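Local structure of phosphotriesterase homology protein (Escherichia coli, 1BF6) at residues His147-Ser161 / Gly175-Lys189. The protein hydrolyses carboxylic esters such as phosphorylated glyceryl acetates and aromatic acetates, using two zinc ions per subunit. Residues are numbered along the deposited sequence; the frame is centred on the assembly and turned at random.
Sequences HNQTGRPISTHTSFS and GVDLSRVTVGHCDLK. With ZN (zinc ion), chain D; SO4 (sulfate ion), chain E.
His147, near the end of helix 134-150, turns its ring toward Val176 and Arg180, meeting both obliquely. Its CG stands anti to the backbone N (chi1 160°), which carries the ring across to segment 175-189: CD2 meets Val176 CG1 at 3.6 Å and CE1 meets Arg180 CB. ND1 donates to Arg152 O at 2.8 Å, from above the carbonyl plane, while NE2 reaches a water that also takes the N-H of Asp177. With alanine in place of this histidine, Arg152 O and that water would probably lose their ring partner and a gap open beside Val176.

Arg180 can be followed outward. CB and CG pass CE1 of His147; the chain bends at chi2 and chi3, NE gives its hydrogen to a second water held by Gly151 O, and the guanidinium turns one face to Pro153 CB, with NH2 3.3 Å from Pro153 CD. NH1 is hydrogen-bonded to Phe289. His147, Asn148, Gly175, Asp177 and Arg180 bind beta-D-glucose, away from the zinc site.

Strands 154-157 and 181-183 pair in parallel, Ile154 N donating to Arg180 O and Thr182 N to Ile154 O. Past them, Ser161 OG donates to His185 O (2.7 Å) and accepts from Leu188 N. His157 ND1 (2.3 Å) and His185 NE2 (2.2 Å) bind one zinc ion with Glu124, their rings an offset edge-to-face pair, the His185 edge toward the His157 face; Asp208, hydrogen-bonded to His185 ND1, fixes that ring's rotation. Neighbouring strands of a beta-alpha-beta unit thus deliver metal ligands at or just past their C-terminal ends, as in TIM-barrel metallo-dependent hydrolases.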
loop_
_atom_site.group_PDB
_atom_site.type_symbol
_atom_site.label_atom_id
_atom_site.label_comp_id
_atom_site.label_asym_id
_atom_site.label_seq_id
_atom_site.Cartn_x
_atom_site.Cartn_y
_atom_site.Cartn_z
ATOM N N HIS A 147 1.000 16.580 -2.803
ATOM C CA HIS A 147 0.127 16.071 -3.854
ATOM C C HIS A 147 -0.396 17.225 -4.703
ATOM O O HIS A 147 -0.518 17.098 -5.918
ATOM C CB HIS A 147 -1.054 15.307 -3.254
ATOM C CG HIS A 147 -2.212 15.170 -4.194
ATOM N ND1 HIS A 147 -2.175 14.351 -5.302
ATOM C CD2 HIS A 147 -3.402 15.814 -4.241
ATOM C CE1 HIS A 147 -3.291 14.500 -5.994
ATOM N NE2 HIS A 147 -4.051 15.382 -5.372
ATOM N N ASN A 148 -0.748 18.330 -4.050
ATOM C CA ASN A 148 -1.263 19.497 -4.764
ATOM C C ASN A 148 -0.204 20.096 -5.690
ATOM O O ASN A 148 -0.527 20.757 -6.672
ATOM C CB ASN A 148 -1.811 20.547 -3.779
ATOM C CG ASN A 148 -3.080 20.076 -3.055
ATOM O OD1 ASN A 148 -3.770 19.167 -3.511
ATOM N ND2 ASN A 148 -3.372 20.681 -1.916
ATOM N N GLN A 149 1.063 19.800 -5.435
ATOM C CA GLN A 149 2.126 20.328 -6.275
ATOM C C GLN A 149 2.557 19.355 -7.372
ATOM O O GLN A 149 2.840 19.767 -8.502
ATOM C CB GLN A 149 3.355 20.704 -5.424
ATOM C CG GLN A 149 3.144 21.911 -4.509
ATOM C CD GLN A 149 2.708 23.173 -5.279
ATOM O OE1 GLN A 149 3.315 23.542 -6.281
ATOM N NE2 GLN A 149 1.645 23.810 -4.817
ATOM N N THR A 150 2.575 18.062 -7.046
ATOM C CA THR A 150 3.053 17.046 -7.989
ATOM C C THR A 150 1.993 16.193 -8.658
ATOM O O THR A 150 2.271 15.553 -9.668
ATOM C CB THR A 150 4.040 16.073 -7.301
ATOM O OG1 THR A 150 3.338 15.329 -6.297
ATOM C CG2 THR A 150 5.207 16.841 -6.668
ATOM N N GLY A 151 0.816 16.139 -8.058
ATOM C CA GLY A 151 -0.258 15.335 -8.607
ATOM C C GLY A 151 -0.117 13.848 -8.302
ATOM O O GLY A 151 -1.014 13.083 -8.644
ATOM N N ARG A 152 0.989 13.425 -7.681
ATOM C CA ARG A 152 1.156 11.999 -7.359
ATOM C C ARG A 152 0.120 11.596 -6.309
ATOM O O ARG A 152 -0.166 12.353 -5.368
ATOM C CB ARG A 152 2.580 11.672 -6.900
ATOM C CG ARG A 152 3.675 11.980 -7.922
ATOM C CD ARG A 152 3.338 11.500 -9.330
ATOM N NE ARG A 152 3.135 10.055 -9.403
ATOM C CZ ARG A 152 2.254 9.451 -10.203
ATOM N NH1 ARG A 152 1.481 10.163 -11.015
ATOM N NH2 ARG A 152 2.118 8.129 -10.165
ATOM N N PRO A 153 -0.470 10.398 -6.453
ATOM C CA PRO A 153 -1.486 9.949 -5.501
ATOM C C PRO A 153 -0.995 9.669 -4.076
ATOM O O PRO A 153 0.209 9.583 -3.813
ATOM C CB PRO A 153 -2.064 8.702 -6.190
ATOM C CG PRO A 153 -0.915 8.141 -6.875
ATOM C CD PRO A 153 -0.215 9.363 -7.470
ATOM N N ILE A 154 -1.945 9.621 -3.160
ATOM C CA ILE A 154 -1.684 9.360 -1.745
ATOM C C ILE A 154 -2.252 7.982 -1.379
ATOM O O ILE A 154 -3.397 7.668 -1.702
ATOM C CB ILE A 154 -2.352 10.458 -0.876
ATOM C CG1 ILE A 154 -1.659 11.802 -1.140
ATOM C CG2 ILE A 154 -2.366 10.073 0.607
ATOM C CD1 ILE A 154 -2.402 12.991 -0.577
ATOM N N SER A 155 -1.443 7.177 -0.697
ATOM C CA SER A 155 -1.835 5.835 -0.265
ATOM C C SER A 155 -1.645 5.774 1.251
ATOM O O SER A 155 -0.539 5.978 1.748
ATOM C CB SER A 155 -0.967 4.793 -0.971
ATOM O OG SER A 155 -1.340 3.484 -0.580
ATOM N N THR A 156 -2.714 5.465 1.975
ATOM C CA THR A 156 -2.663 5.469 3.436
ATOM C C THR A 156 -2.592 4.135 4.194
ATOM O O THR A 156 -2.737 3.063 3.611
ATOM C CB THR A 156 -3.871 6.251 4.004
ATOM O OG1 THR A 156 -5.017 5.395 4.044
ATOM C CG2 THR A 156 -4.195 7.496 3.135
ATOM N N HIS A 157 -2.385 4.248 5.509
ATOM C CA HIS A 157 -2.355 3.120 6.450
ATOM C C HIS A 157 -3.409 3.414 7.509
ATOM O O HIS A 157 -3.346 4.459 8.169
ATOM C CB HIS A 157 -0.985 3.000 7.168
ATOM C CG HIS A 157 -1.011 2.193 8.448
ATOM N ND1 HIS A 157 -0.393 0.967 8.543
ATOM C CD2 HIS A 157 -1.505 2.529 9.667
ATOM C CE1 HIS A 157 -0.520 0.586 9.801
ATOM N NE2 HIS A 157 -1.184 1.496 10.523
ATOM N N THR A 158 -4.419 2.557 7.624
ATOM C CA THR A 158 -5.385 2.727 8.695
ATOM C C THR A 158 -5.010 1.616 9.679
ATOM O O THR A 158 -4.682 0.497 9.269
ATOM C CB THR A 158 -6.888 2.580 8.277
ATOM O OG1 THR A 158 -7.136 1.280 7.722
ATOM C CG2 THR A 158 -7.302 3.678 7.305
ATOM N N SER A 159 -4.944 1.969 10.956
ATOM C CA SER A 159 -4.609 1.007 12.004
ATOM C C SER A 159 -5.853 0.210 12.366
ATOM O O SER A 159 -6.821 0.745 12.909
ATOM C CB SER A 159 -4.033 1.731 13.221
ATOM O OG SER A 159 -2.691 2.099 12.970
ATOM N N PHE A 160 -5.830 -1.076 12.030
ATOM C CA PHE A 160 -6.962 -1.957 12.290
ATOM C C PHE A 160 -8.267 -1.427 11.707
ATOM O O PHE A 160 -9.323 -1.473 12.344
ATOM C CB PHE A 160 -7.060 -2.283 13.783
ATOM C CG PHE A 160 -5.863 -3.031 14.285
ATOM C CD1 PHE A 160 -5.648 -4.351 13.888
ATOM C CD2 PHE A 160 -4.899 -2.393 15.061
ATOM C CE1 PHE A 160 -4.488 -5.030 14.243
ATOM C CE2 PHE A 160 -3.728 -3.059 15.428
ATOM C CZ PHE A 160 -3.521 -4.383 15.016
ATOM N N SER A 161 -8.155 -0.919 10.478
ATOM C CA SER A 161 -9.286 -0.386 9.718
ATOM C C SER A 161 -10.033 0.774 10.369
ATOM O O SER A 161 -11.236 0.930 10.161
ATOM C CB SER A 161 -10.260 -1.524 9.370
ATOM O OG SER A 161 -9.571 -2.566 8.697
ATOM N N GLY A 175 -7.715 20.468 0.069
ATOM C CA GLY A 175 -7.726 20.518 -1.385
ATOM C C GLY A 175 -7.430 19.291 -2.219
ATOM O O GLY A 175 -7.285 19.407 -3.444
ATOM N N VAL A 176 -7.344 18.119 -1.590
ATOM C CA VAL A 176 -7.058 16.894 -2.334
ATOM C C VAL A 176 -8.316 16.287 -2.962
ATOM O O VAL A 176 -9.351 16.192 -2.303
ATOM C CB VAL A 176 -6.365 15.835 -1.426
ATOM C CG1 VAL A 176 -6.099 14.549 -2.204
ATOM C CG2 VAL A 176 -5.062 16.401 -0.863
ATOM N N ASP A 177 -8.227 15.957 -4.253
ATOM C CA ASP A 177 -9.315 15.307 -5.001
ATOM C C ASP A 177 -9.259 13.865 -4.471
ATOM O O ASP A 177 -8.275 13.165 -4.728
ATOM C CB ASP A 177 -8.981 15.319 -6.497
ATOM C CG ASP A 177 -10.085 14.714 -7.368
ATOM O OD1 ASP A 177 -10.778 13.774 -6.931
ATOM O OD2 ASP A 177 -10.248 15.176 -8.520
ATOM N N LEU A 178 -10.290 13.442 -3.734
ATOM C CA LEU A 178 -10.301 12.109 -3.125
ATOM C C LEU A 178 -10.142 10.914 -4.060
ATOM O O LEU A 178 -9.796 9.812 -3.604
ATOM C CB LEU A 178 -11.494 11.932 -2.178
ATOM C CG LEU A 178 -11.572 12.909 -0.992
ATOM C CD1 LEU A 178 -12.739 12.565 -0.087
ATOM C CD2 LEU A 178 -10.270 12.905 -0.207
ATOM N N SER A 179 -10.345 11.129 -5.361
ATOM C CA SER A 179 -10.181 10.054 -6.336
ATOM C C SER A 179 -8.691 9.758 -6.509
ATOM O O SER A 179 -8.305 8.788 -7.163
ATOM C CB SER A 179 -10.812 10.432 -7.684
ATOM O OG SER A 179 -10.043 11.409 -8.366
ATOM N N ARG A 180 -7.854 10.613 -5.920
ATOM C CA ARG A 180 -6.405 10.447 -5.994
ATOM C C ARG A 180 -5.844 9.876 -4.676
ATOM O O ARG A 180 -4.631 9.839 -4.465
ATOM C CB ARG A 180 -5.743 11.779 -6.357
ATOM C CG ARG A 180 -6.275 12.397 -7.666
ATOM C CD ARG A 180 -6.033 11.474 -8.876
ATOM N NE ARG A 180 -4.610 11.310 -9.168
ATOM C CZ ARG A 180 -4.001 10.145 -9.390
ATOM N NH1 ARG A 180 -4.684 9.002 -9.367
ATOM N NH2 ARG A 180 -2.687 10.114 -9.575
ATOM N N VAL A 181 -6.750 9.403 -3.821
ATOM C CA VAL A 181 -6.406 8.807 -2.528
ATOM C C VAL A 181 -6.916 7.349 -2.460
ATOM O O VAL A 181 -8.027 7.046 -2.906
ATOM C CB VAL A 181 -7.072 9.592 -1.363
ATOM C CG1 VAL A 181 -6.755 8.940 -0.015
ATOM C CG2 VAL A 181 -6.609 11.053 -1.370
ATOM N N THR A 182 -6.090 6.460 -1.921
ATOM C CA THR A 182 -6.475 5.061 -1.737
ATOM C C THR A 182 -6.249 4.728 -0.250
ATOM O O THR A 182 -5.169 4.972 0.284
ATOM C CB THR A 182 -5.705 4.112 -2.687
ATOM O OG1 THR A 182 -6.206 2.779 -2.522
ATOM C CG2 THR A 182 -4.200 4.137 -2.437
ATOM N N VAL A 183 -7.297 4.259 0.421
ATOM C CA VAL A 183 -7.254 3.945 1.856
ATOM C C VAL A 183 -6.797 2.506 2.144
ATOM O O VAL A 183 -7.488 1.541 1.802
ATOM C CB VAL A 183 -8.632 4.196 2.512
ATOM C CG1 VAL A 183 -8.578 3.913 4.005
ATOM C CG2 VAL A 183 -9.068 5.639 2.281
ATOM N N GLY A 184 -5.642 2.385 2.796
ATOM C CA GLY A 184 -5.079 1.078 3.100
ATOM C C GLY A 184 -5.662 0.370 4.306
ATOM O O GLY A 184 -6.169 1.003 5.235
ATOM N N HIS A 185 -5.594 -0.963 4.279
ATOM C CA HIS A 185 -6.083 -1.823 5.358
ATOM C C HIS A 185 -7.533 -1.659 5.766
ATOM O O HIS A 185 -7.836 -1.538 6.951
ATOM C CB HIS A 185 -5.214 -1.667 6.608
ATOM C CG HIS A 185 -3.762 -1.536 6.315
ATOM N ND1 HIS A 185 -3.107 -2.222 5.321
ATOM C CD2 HIS A 185 -2.840 -0.712 6.865
ATOM C CE1 HIS A 185 -1.861 -1.795 5.288
ATOM N NE2 HIS A 185 -1.685 -0.885 6.215
ATOM N N CYS A 186 -8.448 -1.674 4.802
ATOM C CA CYS A 186 -9.864 -1.546 5.136
ATOM C C CYS A 186 -10.473 -2.903 5.469
ATOM O O CYS A 186 -11.638 -2.984 5.857
ATOM C CB CYS A 186 -10.643 -0.943 3.963
ATOM S SG CYS A 186 -10.164 0.736 3.519
ATOM N N ASP A 187 -9.648 -3.944 5.377
ATOM C CA ASP A 187 -10.088 -5.326 5.585
ATOM C C ASP A 187 -9.560 -6.058 6.838
ATOM O O ASP A 187 -9.160 -7.219 6.758
ATOM C CB ASP A 187 -9.747 -6.134 4.321
ATOM C CG ASP A 187 -8.240 -6.238 4.073
ATOM O OD1 ASP A 187 -7.470 -5.389 4.590
ATOM O OD2 ASP A 187 -7.802 -7.171 3.355
ATOM N N LEU A 188 -9.581 -5.396 7.991
ATOM C CA LEU A 188 -9.127 -6.024 9.237
ATOM C C LEU A 188 -10.265 -6.218 10.249
ATOM O O LEU A 188 -10.048 -6.649 11.381
ATOM C CB LEU A 188 -7.953 -5.245 9.843
ATOM C CG LEU A 188 -6.632 -5.453 9.102
ATOM C CD1 LEU A 188 -5.586 -4.420 9.509
ATOM C CD2 LEU A 188 -6.139 -6.860 9.360
ATOM N N LYS A 189 -11.487 -5.943 9.806
ATOM C CA LYS A 189 -12.691 -6.091 10.621
ATOM C C LYS A 189 -13.905 -5.899 9.708
ATOM O O LYS A 189 -13.744 -5.531 8.537
ATOM C CB LYS A 189 -12.725 -5.043 11.743
ATOM C CG LYS A 189 -12.915 -3.623 11.251
ATOM C CD LYS A 189 -13.180 -2.680 12.392
ATOM C CE LYS A 189 -13.187 -1.247 11.910
ATOM N NZ LYS A 189 -13.356 -0.319 13.050
HETATM ZN ZN ZN D . 0.322 -0.234 6.750
HETATM S S SO4 E . -13.557 3.454 13.082
HETATM O O1 SO4 E . -13.592 2.925 14.443
HETATM O O2 SO4 E . -12.548 4.600 12.997
HETATM O O3 SO4 E . -13.124 2.388 12.037
HETATM O O4 SO4 E . -14.964 3.909 12.693
HETATM O O HOH W 1 -6.287 16.776 -6.217
HETATM O O HOH W 2 -5.383 19.368 -5.613
HETATM O O HOH W 3 -3.374 13.826 -9.662
#